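Local coordinates for protein erythropoietin (Homo sapiens, PDB 1EER) that acts as a hormone that drives red blood cell production by binding and dimerising the erythropoietin receptor, which activates the kinase JAK2, at residues A1-L12 and L153-G164; A22-C33 and P87-V95. The protein carries 5 engineered substitutions. One frame throughout, in Å; residues are numbered along the deposited sequence.

Interaction 1 (A1-L12 and L153-G164); sequences APPRLICDSRVL and LKLYTGEACRTG
Cys7 and Cys161 are joined covalently, SG to SG at 2.0 Å, by a disulfide whose C-S-S-C torsion of -93° is close to the relaxed right angle. The bridge ties the short 3-10 turn at Ile6 and Cys7 to the last turn of helix 138-161.

Apolar packing continues on the helix-bundle side of the bridge. The two methyl branches of Leu12 divide the work: CD1 lies 3.9 Å from CD2 of Leu153, the two leucines sliding past each other in opposite directions, while CD2 meets Thr157 CG2 tip to tip and also touches the aliphatic CD of Lys154. Ile6 slants across Thr157, its CD1 3.9 Å from Thr157 OG1. That hydroxyl is turned back onto its own helix and donates to Leu153 O, which already takes Thr157 N, so the methyl is left to face Leu12 and Ile6. Leu105, Leu108 and Leu109 of helix 91-111 close over this buried patch. On the other side of the bridge the ring of Pro3 rests on the helix end, its CD 3.2 Å from Cys161 O and its CG near Ala160 O.

Polar contacts lie nearer the surface. The bent chain of Lys154 brings NZ to 3.4 Å from Ser9 OG. At the far end, Ala1 N donates to Thr163 O over 2.9 Å, reaching the oxygen from above the carbonyl plane; Ala1 and Gly164 are poorly ordered, so this last link is probably soft.

This is the disulfide that joins the two terminal regions of erythropoietin's four-helix cytokine bundle, fastening the N-terminal arm and the start of the first long helix to the end of the last one.

Interaction 2 (A22-C33 and P87-V95); sequences AEKITTGCAEHC and PWEPLQLHV. Engineered in segment 22-33: Lys24 (natural residue Asn).
Trp88 lies against the small disulfide loop closed by Cys29 and Cys33, and this is the tight part of the contact. Cys33 SG stands over a face of the five-membered ring, 3.5 Å from its centroid. Cys29 SG approaches the same ring obliquely, its centroid distance 4.2 Å. Cys29 O also covers this face, farther out toward the six-membered ring, while Pro90 CD leans on the opposite face near the rim. The indole is thus held between the loop and its own chain, with Gly28 O 3.0 Å from Trp88 CZ2.

Deeper in, Leu91 extends CD2 to Thr26 CG2, 3.9 Å away, the two side chains crossing near a right angle. Phe138 and Phe142 of helix 138-161 back this inner side. His94, with its CG anti to its own carbonyl carbon (chi1 -64°), spreads its ring along helix 9-25: ND1 is 3.6 Å from Ala22 CA, and NE2 is 3.7 Å from Ile25 CG2. The same isoleucine methyl also touches Pro90 CB, the two side chains meeting at a slant.

The outer side is looser and more exposed. His32 and the six-membered ring of Trp88 are nearly parallel, planes at 18°, but slid so far apart that they barely overlap. A bent hydrogen bond within its own loop helps to orient the imidazole: His32 ND1 donates to Cys29 O, lying nearly on the line of that C=O, although the oxygen is 30° out of the ring plane.

The tight disulfide loop, with a type II' turn from Cys29 to His32, sits at the start of the long A-B crossover of a long-chain four-helix cytokine and receives the tryptophan leading into helix 91-111.

In the fold
From the N terminus, the chain enters helix 9-25 through interaction 1, whose partner lies some 140 residues later at the end of helix 138-161; that contact closes nearly the whole protein into one loop. Interaction 2 is nested inside it: residues 22-33, where helix 9-25 runs out, meet residues 87-95 at the start of helix 91-111, enclosing strand 34-41 and helix 56-82. Helix 9-25 thus serves both, its beginning tied to the last helix and its end to the third long one. The contacts lie on opposite sides of the chain's centre, their own centres about 31 Å apart, and secure the two ends of the bundle.

Interaction 1 (A1-L12 and L153-G164)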
loop_
_atom_site.group_PDB
_atom_site.type_symbol
_atom_site.label_atom_id
_atom_site.label_comp_id
_atom_site.label_asym_id
_atom_site.label_seq_id
_atom_site.Cartn_x
_atom_site.Cartn_y
_atom_site.Cartn_z
ATOM N N ALA A 1 -17.621 -16.091 -2.306
ATOM C CA ALA A 1 -16.969 -15.482 -1.110
ATOM C C ALA A 1 -15.554 -15.017 -1.450
ATOM O O ALA A 1 -14.885 -15.615 -2.297
ATOM C CB ALA A 1 -16.929 -16.499 0.034
ATOM N N PRO A 2 -15.086 -13.932 -0.798
ATOM C CA PRO A 2 -13.747 -13.368 -1.016
ATOM C C PRO A 2 -12.694 -14.416 -1.387
ATOM O O PRO A 2 -12.199 -15.138 -0.520
ATOM C CB PRO A 2 -13.423 -12.682 0.312
ATOM C CG PRO A 2 -14.774 -12.376 0.942
ATOM C CD PRO A 2 -15.846 -13.156 0.202
ATOM N N PRO A 3 -12.365 -14.522 -2.692
ATOM C CA PRO A 3 -11.383 -15.449 -3.282
ATOM C C PRO A 3 -10.014 -15.557 -2.572
ATOM O O PRO A 3 -8.976 -15.735 -3.216
ATOM C CB PRO A 3 -11.243 -14.947 -4.720
ATOM C CG PRO A 3 -12.564 -14.311 -5.020
ATOM C CD PRO A 3 -13.034 -13.705 -3.726
ATOM N N ARG A 4 -10.029 -15.454 -1.247
ATOM C CA ARG A 4 -8.833 -15.549 -0.417
ATOM C C ARG A 4 -7.748 -14.482 -0.625
ATOM O O ARG A 4 -7.852 -13.607 -1.482
ATOM C CB ARG A 4 -8.223 -16.952 -0.544
ATOM C CG ARG A 4 -9.246 -18.052 -0.774
ATOM C CD ARG A 4 -9.476 -18.910 0.462
ATOM N NE ARG A 4 -10.696 -19.705 0.329
ATOM C CZ ARG A 4 -10.741 -20.954 -0.134
ATOM N NH1 ARG A 4 -9.626 -21.568 -0.513
ATOM N NH2 ARG A 4 -11.905 -21.592 -0.231
ATOM N N LEU A 5 -6.722 -14.588 0.218
ATOM C CA LEU A 5 -5.551 -13.717 0.297
ATOM C C LEU A 5 -5.414 -12.449 -0.541
ATOM O O LEU A 5 -5.109 -11.397 0.010
ATOM C CB LEU A 5 -4.290 -14.563 0.141
ATOM C CG LEU A 5 -4.089 -15.570 1.281
ATOM C CD1 LEU A 5 -4.668 -16.912 0.875
ATOM C CD2 LEU A 5 -2.627 -15.713 1.603
ATOM N N ILE A 6 -5.612 -12.512 -1.853
ATOM C CA ILE A 6 -5.460 -11.290 -2.642
ATOM C C ILE A 6 -6.666 -10.376 -2.511
ATOM O O ILE A 6 -6.589 -9.188 -2.818
ATOM C CB ILE A 6 -5.190 -11.582 -4.143
ATOM C CG1 ILE A 6 -4.357 -10.442 -4.734
ATOM C CG2 ILE A 6 -6.490 -11.761 -4.900
ATOM C CD1 ILE A 6 -3.938 -10.660 -6.181
ATOM N N CYS A 7 -7.775 -10.935 -2.040
ATOM C CA CYS A 7 -8.994 -10.166 -1.856
ATOM C C CYS A 7 -8.931 -9.337 -0.586
ATOM O O CYS A 7 -9.874 -8.616 -0.254
ATOM C CB CYS A 7 -10.197 -11.099 -1.828
ATOM S SG CYS A 7 -10.547 -11.724 -3.492
ATOM N N ASP A 8 -7.818 -9.453 0.128
ATOM C CA ASP A 8 -7.617 -8.688 1.345
ATOM C C ASP A 8 -6.778 -7.495 0.913
ATOM O O ASP A 8 -5.580 -7.616 0.653
ATOM C CB ASP A 8 -6.880 -9.523 2.389
ATOM C CG ASP A 8 -6.645 -8.767 3.685
ATOM O OD1 ASP A 8 -6.365 -7.550 3.644
ATOM O OD2 ASP A 8 -6.739 -9.392 4.759
ATOM N N SER A 9 -7.433 -6.346 0.812
ATOM C CA SER A 9 -6.778 -5.119 0.393
ATOM C C SER A 9 -5.366 -4.928 0.955
ATOM O O SER A 9 -4.422 -4.658 0.206
ATOM C CB SER A 9 -7.648 -3.921 0.777
ATOM O OG SER A 9 -8.503 -3.573 -0.290
ATOM N N ARG A 10 -5.230 -5.063 2.272
ATOM C CA ARG A 10 -3.947 -4.881 2.950
ATOM C C ARG A 10 -2.864 -5.801 2.408
ATOM O O ARG A 10 -1.683 -5.436 2.374
ATOM C CB ARG A 10 -4.095 -5.133 4.456
ATOM C CG ARG A 10 -5.114 -4.258 5.185
ATOM C CD ARG A 10 -5.684 -3.153 4.318
ATOM N NE ARG A 10 -5.238 -1.831 4.737
ATOM C CZ ARG A 10 -5.336 -0.741 3.980
ATOM N NH1 ARG A 10 -5.867 -0.821 2.765
ATOM N NH2 ARG A 10 -4.904 0.427 4.438
ATOM N N VAL A 11 -3.267 -7.000 2.003
ATOM C CA VAL A 11 -2.322 -7.962 1.466
ATOM C C VAL A 11 -1.781 -7.463 0.136
ATOM O O VAL A 11 -0.570 -7.430 -0.074
ATOM C CB VAL A 11 -2.979 -9.353 1.274
ATOM C CG1 VAL A 11 -1.971 -10.343 0.660
ATOM C CG2 VAL A 11 -3.483 -9.867 2.619
ATOM N N LEU A 12 -2.676 -7.059 -0.758
ATOM C CA LEU A 12 -2.247 -6.568 -2.058
ATOM C C LEU A 12 -1.548 -5.221 -1.925
ATOM O O LEU A 12 -0.571 -4.943 -2.621
ATOM C CB LEU A 12 -3.449 -6.444 -2.991
ATOM C CG LEU A 12 -3.210 -5.683 -4.297
ATOM C CD1 LEU A 12 -1.947 -6.191 -4.993
ATOM C CD2 LEU A 12 -4.423 -5.855 -5.187
ATOM N N LEU A 153 -4.131 -3.920 -12.437
ATOM C CA LEU A 153 -4.047 -5.070 -11.540
ATOM C C LEU A 153 -5.031 -4.846 -10.394
ATOM O O LEU A 153 -5.895 -5.687 -10.123
ATOM C CB LEU A 153 -2.635 -5.235 -10.978
ATOM C CG LEU A 153 -2.437 -6.591 -10.290
ATOM C CD1 LEU A 153 -1.027 -7.078 -10.529
ATOM C CD2 LEU A 153 -2.717 -6.467 -8.805
ATOM N N LYS A 154 -4.908 -3.701 -9.735
ATOM C CA LYS A 154 -5.802 -3.372 -8.634
ATOM C C LYS A 154 -7.239 -3.387 -9.126
ATOM O O LYS A 154 -8.113 -3.963 -8.474
ATOM C CB LYS A 154 -5.460 -1.995 -8.046
ATOM C CG LYS A 154 -6.348 -1.575 -6.885
ATOM C CD LYS A 154 -6.523 -2.692 -5.846
ATOM C CE LYS A 154 -6.691 -2.131 -4.428
ATOM N NZ LYS A 154 -7.487 -3.015 -3.529
ATOM N N LEU A 155 -7.480 -2.766 -10.282
ATOM C CA LEU A 155 -8.823 -2.709 -10.856
ATOM C C LEU A 155 -9.399 -4.097 -11.097
ATOM O O LEU A 155 -10.537 -4.382 -10.718
ATOM C CB LEU A 155 -8.817 -1.924 -12.171
ATOM C CG LEU A 155 -8.710 -0.397 -12.050
ATOM C CD1 LEU A 155 -8.701 0.218 -13.446
ATOM C CD2 LEU A 155 -9.862 0.161 -11.219
ATOM N N TYR A 156 -8.617 -4.959 -11.736
ATOM C CA TYR A 156 -9.071 -6.312 -12.002
ATOM C C TYR A 156 -9.367 -7.037 -10.676
ATOM O O TYR A 156 -10.439 -7.628 -10.499
ATOM C CB TYR A 156 -8.006 -7.079 -12.791
ATOM C CG TYR A 156 -8.243 -8.566 -12.767
ATOM C CD1 TYR A 156 -9.351 -9.115 -13.410
ATOM C CD2 TYR A 156 -7.416 -9.418 -12.037
ATOM C CE1 TYR A 156 -9.639 -10.466 -13.324
ATOM C CE2 TYR A 156 -7.699 -10.776 -11.946
ATOM C CZ TYR A 156 -8.816 -11.289 -12.591
ATOM O OH TYR A 156 -9.137 -12.620 -12.502
ATOM N N THR A 157 -8.415 -6.982 -9.745
ATOM C CA THR A 157 -8.571 -7.640 -8.451
ATOM C C THR A 157 -9.807 -7.166 -7.680
ATOM O O THR A 157 -10.484 -7.963 -7.039
ATOM C CB THR A 157 -7.335 -7.418 -7.567
ATOM O OG1 THR A 157 -6.216 -8.132 -8.110
ATOM C CG2 THR A 157 -7.602 -7.915 -6.169
ATOM N N GLY A 158 -10.094 -5.869 -7.745
ATOM C CA GLY A 158 -11.249 -5.330 -7.052
ATOM C C GLY A 158 -12.554 -5.934 -7.530
ATOM O O GLY A 158 -13.392 -6.340 -6.726
ATOM N N GLU A 159 -12.735 -6.004 -8.842
ATOM C CA GLU A 159 -13.961 -6.558 -9.393
ATOM C C GLU A 159 -14.087 -8.064 -9.202
ATOM O O GLU A 159 -15.155 -8.564 -8.850
ATOM C CB GLU A 159 -14.060 -6.237 -10.882
ATOM C CG GLU A 159 -15.208 -6.941 -11.588
ATOM C CD GLU A 159 -16.123 -5.981 -12.333
ATOM O OE1 GLU A 159 -15.612 -5.017 -12.947
ATOM O OE2 GLU A 159 -17.354 -6.196 -12.306
ATOM N N ALA A 160 -12.992 -8.782 -9.437
ATOM C CA ALA A 160 -12.988 -10.236 -9.344
ATOM C C ALA A 160 -13.282 -10.768 -7.946
ATOM O O ALA A 160 -13.853 -11.841 -7.786
ATOM C CB ALA A 160 -11.648 -10.780 -9.852
ATOM N N CYS A 161 -12.913 -10.001 -6.933
ATOM C CA CYS A 161 -13.119 -10.424 -5.558
ATOM C C CYS A 161 -14.581 -10.434 -5.152
ATOM O O CYS A 161 -14.973 -11.176 -4.251
ATOM C CB CYS A 161 -12.294 -9.539 -4.626
ATOM S SG CYS A 161 -10.537 -10.030 -4.621
ATOM N N ARG A 162 -15.390 -9.612 -5.814
ATOM C CA ARG A 162 -16.819 -9.573 -5.527
ATOM C C ARG A 162 -17.443 -10.737 -6.290
ATOM O O ARG A 162 -18.050 -10.545 -7.343
ATOM C CB ARG A 162 -17.425 -8.250 -6.001
ATOM C CG ARG A 162 -16.779 -7.011 -5.404
ATOM C CD ARG A 162 -17.546 -5.753 -5.797
ATOM N NE ARG A 162 -16.759 -4.860 -6.648
ATOM C CZ ARG A 162 -17.021 -4.621 -7.930
ATOM N NH1 ARG A 162 -18.054 -5.211 -8.522
ATOM N NH2 ARG A 162 -16.249 -3.794 -8.625
ATOM N N THR A 163 -17.277 -11.948 -5.761
ATOM C CA THR A 163 -17.807 -13.145 -6.414
ATOM C C THR A 163 -18.449 -14.175 -5.483
ATOM O O THR A 163 -17.793 -15.124 -5.041
ATOM C CB THR A 163 -16.707 -13.866 -7.231
ATOM O OG1 THR A 163 -16.277 -13.020 -8.304
ATOM C CG2 THR A 163 -17.238 -15.182 -7.810
ATOM N N GLY A 164 -19.735 -13.984 -5.192
ATOM C CA GLY A 164 -20.456 -14.923 -4.353
ATOM C C GLY A 164 -20.996 -16.008 -5.268
ATOM O O GLY A 164 -20.275 -16.485 -6.150
#

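Interaction 2 (A22-C33 and P87-V95)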
loop_
_atom_site.group_PDB
_atom_site.type_symbol
_atom_site.label_atom_id
_atom_site.label_comp_id
_atom_site.label_asym_id
_atom_site.label_seq_id
_atom_site.Cartn_x
_atom_site.Cartn_y
_atom_site.Cartn_z
ATOM N N ALA A 22 9.617 2.305 -4.870
ATOM C CA ALA A 22 10.580 2.003 -5.919
ATOM C C ALA A 22 10.514 3.129 -6.949
ATOM O O ALA A 22 11.529 3.743 -7.282
ATOM C CB ALA A 22 10.245 0.661 -6.571
ATOM N N GLU A 23 9.309 3.399 -7.447
ATOM C CA GLU A 23 9.107 4.451 -8.435
ATOM C C GLU A 23 9.594 5.800 -7.896
ATOM O O GLU A 23 10.340 6.523 -8.569
ATOM C CB GLU A 23 7.622 4.530 -8.818
ATOM C CG GLU A 23 7.196 5.828 -9.496
ATOM C CD GLU A 23 6.743 6.875 -8.487
ATOM O OE1 GLU A 23 5.764 6.605 -7.755
ATOM O OE2 GLU A 23 7.368 7.962 -8.421
ATOM N N LYS A 24 9.190 6.134 -6.676
ATOM C CA LYS A 24 9.591 7.403 -6.087
ATOM C C LYS A 24 11.105 7.551 -6.007
ATOM O O LYS A 24 11.659 8.583 -6.386
ATOM C CB LYS A 24 8.976 7.558 -4.698
ATOM C CG LYS A 24 9.373 8.836 -3.973
ATOM C CD LYS A 24 9.047 8.746 -2.479
ATOM C CE LYS A 24 10.258 8.274 -1.670
ATOM N NZ LYS A 24 9.886 7.758 -0.321
ATOM N N ILE A 25 11.776 6.513 -5.519
ATOM C CA ILE A 25 13.229 6.539 -5.382
ATOM C C ILE A 25 13.971 6.634 -6.733
ATOM O O ILE A 25 15.030 7.264 -6.825
ATOM C CB ILE A 25 13.710 5.290 -4.595
ATOM C CG1 ILE A 25 13.196 5.362 -3.149
ATOM C CG2 ILE A 25 15.225 5.184 -4.634
ATOM C CD1 ILE A 25 13.641 6.595 -2.379
ATOM N N THR A 26 13.423 6.027 -7.783
ATOM C CA THR A 26 14.089 6.087 -9.083
ATOM C C THR A 26 13.900 7.426 -9.799
ATOM O O THR A 26 14.400 7.617 -10.904
ATOM C CB THR A 26 13.653 4.932 -10.036
ATOM O OG1 THR A 26 12.296 4.559 -9.791
ATOM C CG2 THR A 26 14.539 3.719 -9.818
ATOM N N THR A 27 13.185 8.357 -9.174
ATOM C CA THR A 27 13.004 9.661 -9.787
ATOM C C THR A 27 14.269 10.511 -9.549
ATOM O O THR A 27 14.508 11.507 -10.230
ATOM C CB THR A 27 11.709 10.377 -9.258
ATOM O OG1 THR A 27 11.771 10.566 -7.839
ATOM C CG2 THR A 27 10.477 9.546 -9.606
ATOM N N GLY A 28 15.098 10.098 -8.598
ATOM C CA GLY A 28 16.328 10.833 -8.345
ATOM C C GLY A 28 17.491 10.089 -8.975
ATOM O O GLY A 28 18.641 10.230 -8.565
ATOM N N CYS A 29 17.170 9.299 -9.995
ATOM C CA CYS A 29 18.128 8.464 -10.717
ATOM C C CYS A 29 19.341 9.158 -11.320
ATOM O O CYS A 29 20.483 8.837 -10.978
ATOM C CB CYS A 29 17.406 7.700 -11.822
ATOM S SG CYS A 29 17.031 5.980 -11.386
ATOM N N ALA A 30 19.083 10.086 -12.236
ATOM C CA ALA A 30 20.131 10.831 -12.930
ATOM C C ALA A 30 20.655 10.041 -14.132
ATOM O O ALA A 30 19.878 9.590 -14.974
ATOM C CB ALA A 30 21.282 11.174 -11.969
ATOM N N GLU A 31 21.973 9.878 -14.206
ATOM C CA GLU A 31 22.600 9.155 -15.306
ATOM C C GLU A 31 23.134 7.818 -14.812
ATOM O O GLU A 31 23.866 7.135 -15.524
ATOM C CB GLU A 31 23.765 9.975 -15.877
ATOM C CG GLU A 31 23.353 11.118 -16.797
ATOM C CD GLU A 31 23.382 10.729 -18.266
ATOM O OE1 GLU A 31 22.345 10.251 -18.773
ATOM O OE2 GLU A 31 24.440 10.900 -18.914
ATOM N N HIS A 32 22.759 7.446 -13.593
ATOM C CA HIS A 32 23.236 6.210 -12.989
ATOM C C HIS A 32 22.221 5.077 -13.058
ATOM O O HIS A 32 22.368 4.075 -12.358
ATOM C CB HIS A 32 23.598 6.460 -11.520
ATOM C CG HIS A 32 24.213 7.803 -11.254
ATOM N ND1 HIS A 32 23.564 8.793 -10.544
ATOM C CD2 HIS A 32 25.430 8.306 -11.569
ATOM C CE1 HIS A 32 24.353 9.846 -10.435
ATOM N NE2 HIS A 32 25.491 9.577 -11.047
ATOM N N CYS A 33 21.206 5.221 -13.907
ATOM C CA CYS A 33 20.160 4.202 -13.998
ATOM C C CYS A 33 19.829 3.597 -15.360
ATOM O O CYS A 33 18.746 3.032 -15.517
ATOM C CB CYS A 33 18.853 4.744 -13.420
ATOM S SG CYS A 33 18.813 5.031 -11.623
ATOM N N PRO A 87 26.673 2.373 -11.221
ATOM C CA PRO A 87 26.164 3.141 -10.075
ATOM C C PRO A 87 24.872 2.682 -9.377
ATOM O O PRO A 87 24.534 1.495 -9.330
ATOM C CB PRO A 87 26.031 4.564 -10.632
ATOM C CG PRO A 87 25.826 4.365 -12.093
ATOM C CD PRO A 87 26.667 3.178 -12.459
ATOM N N TRP A 88 24.183 3.672 -8.822
ATOM C CA TRP A 88 22.936 3.510 -8.095
ATOM C C TRP A 88 22.838 2.353 -7.107
ATOM O O TRP A 88 22.381 1.256 -7.430
ATOM C CB TRP A 88 21.753 3.486 -9.067
ATOM C CG TRP A 88 20.692 4.464 -8.655
ATOM C CD1 TRP A 88 19.338 4.260 -8.635
ATOM C CD2 TRP A 88 20.904 5.786 -8.155
ATOM N NE1 TRP A 88 18.694 5.374 -8.151
ATOM C CE2 TRP A 88 19.630 6.327 -7.848
ATOM C CE3 TRP A 88 22.045 6.568 -7.934
ATOM C CZ2 TRP A 88 19.468 7.613 -7.333
ATOM C CZ3 TRP A 88 21.884 7.847 -7.422
ATOM C CH2 TRP A 88 20.602 8.357 -7.127
ATOM N N GLU A 89 23.259 2.644 -5.882
ATOM C CA GLU A 89 23.229 1.706 -4.771
ATOM C C GLU A 89 21.806 1.330 -4.334
ATOM O O GLU A 89 21.579 0.224 -3.831
ATOM C CB GLU A 89 23.973 2.315 -3.579
ATOM C CG GLU A 89 23.943 1.470 -2.314
ATOM C CD GLU A 89 25.267 0.765 -2.052
ATOM O OE1 GLU A 89 25.917 0.333 -3.031
ATOM O OE2 GLU A 89 25.658 0.642 -0.868
ATOM N N PRO A 90 20.832 2.247 -4.501
ATOM C CA PRO A 90 19.454 1.945 -4.095
ATOM C C PRO A 90 18.748 0.880 -4.921
ATOM O O PRO A 90 17.924 0.129 -4.404
ATOM C CB PRO A 90 18.739 3.296 -4.199
ATOM C CG PRO A 90 19.825 4.325 -4.380
ATOM C CD PRO A 90 20.948 3.615 -5.037
ATOM N N LEU A 91 19.075 0.819 -6.205
ATOM C CA LEU A 91 18.451 -0.123 -7.130
ATOM C C LEU A 91 18.301 -1.571 -6.674
ATOM O O LEU A 91 17.237 -2.161 -6.825
ATOM C CB LEU A 91 19.201 -0.115 -8.463
ATOM C CG LEU A 91 18.915 1.052 -9.406
ATOM C CD1 LEU A 91 19.715 0.881 -10.679
ATOM C CD2 LEU A 91 17.437 1.121 -9.707
ATOM N N GLN A 92 19.364 -2.145 -6.121
ATOM C CA GLN A 92 19.338 -3.546 -5.708
ATOM C C GLN A 92 18.135 -4.035 -4.910
ATOM O O GLN A 92 17.432 -4.946 -5.353
ATOM C CB GLN A 92 20.617 -3.904 -4.945
ATOM C CG GLN A 92 20.869 -5.413 -4.855
ATOM C CD GLN A 92 20.987 -6.081 -6.219
ATOM O OE1 GLN A 92 20.127 -6.871 -6.618
ATOM N NE2 GLN A 92 22.057 -5.768 -6.936
ATOM N N LEU A 93 17.890 -3.447 -3.741
ATOM C CA LEU A 93 16.778 -3.906 -2.912
ATOM C C LEU A 93 15.416 -3.747 -3.553
ATOM O O LEU A 93 14.561 -4.614 -3.391
ATOM C CB LEU A 93 16.784 -3.215 -1.545
ATOM C CG LEU A 93 17.132 -1.732 -1.462
ATOM C CD1 LEU A 93 16.445 -1.140 -0.238
ATOM C CD2 LEU A 93 18.654 -1.551 -1.385
ATOM N N HIS A 94 15.215 -2.653 -4.284
ATOM C CA HIS A 94 13.932 -2.413 -4.940
ATOM C C HIS A 94 13.692 -3.485 -5.989
ATOM O O HIS A 94 12.566 -3.926 -6.183
ATOM C CB HIS A 94 13.901 -1.026 -5.592
ATOM C CG HIS A 94 14.003 0.102 -4.613
ATOM N ND1 HIS A 94 12.992 0.418 -3.732
ATOM C CD2 HIS A 94 15.004 0.983 -4.369
ATOM C CE1 HIS A 94 13.366 1.443 -2.986
ATOM N NE2 HIS A 94 14.582 1.805 -3.352
ATOM N N VAL A 95 14.755 -3.905 -6.666
ATOM C CA VAL A 95 14.640 -4.946 -7.689
ATOM C C VAL A 95 14.362 -6.308 -7.042
ATOM O O VAL A 95 13.567 -7.100 -7.547
ATOM C CB VAL A 95 15.935 -5.049 -8.518
ATOM C CG1 VAL A 95 15.868 -6.250 -9.439
ATOM C CG2 VAL A 95 16.142 -3.772 -9.328
#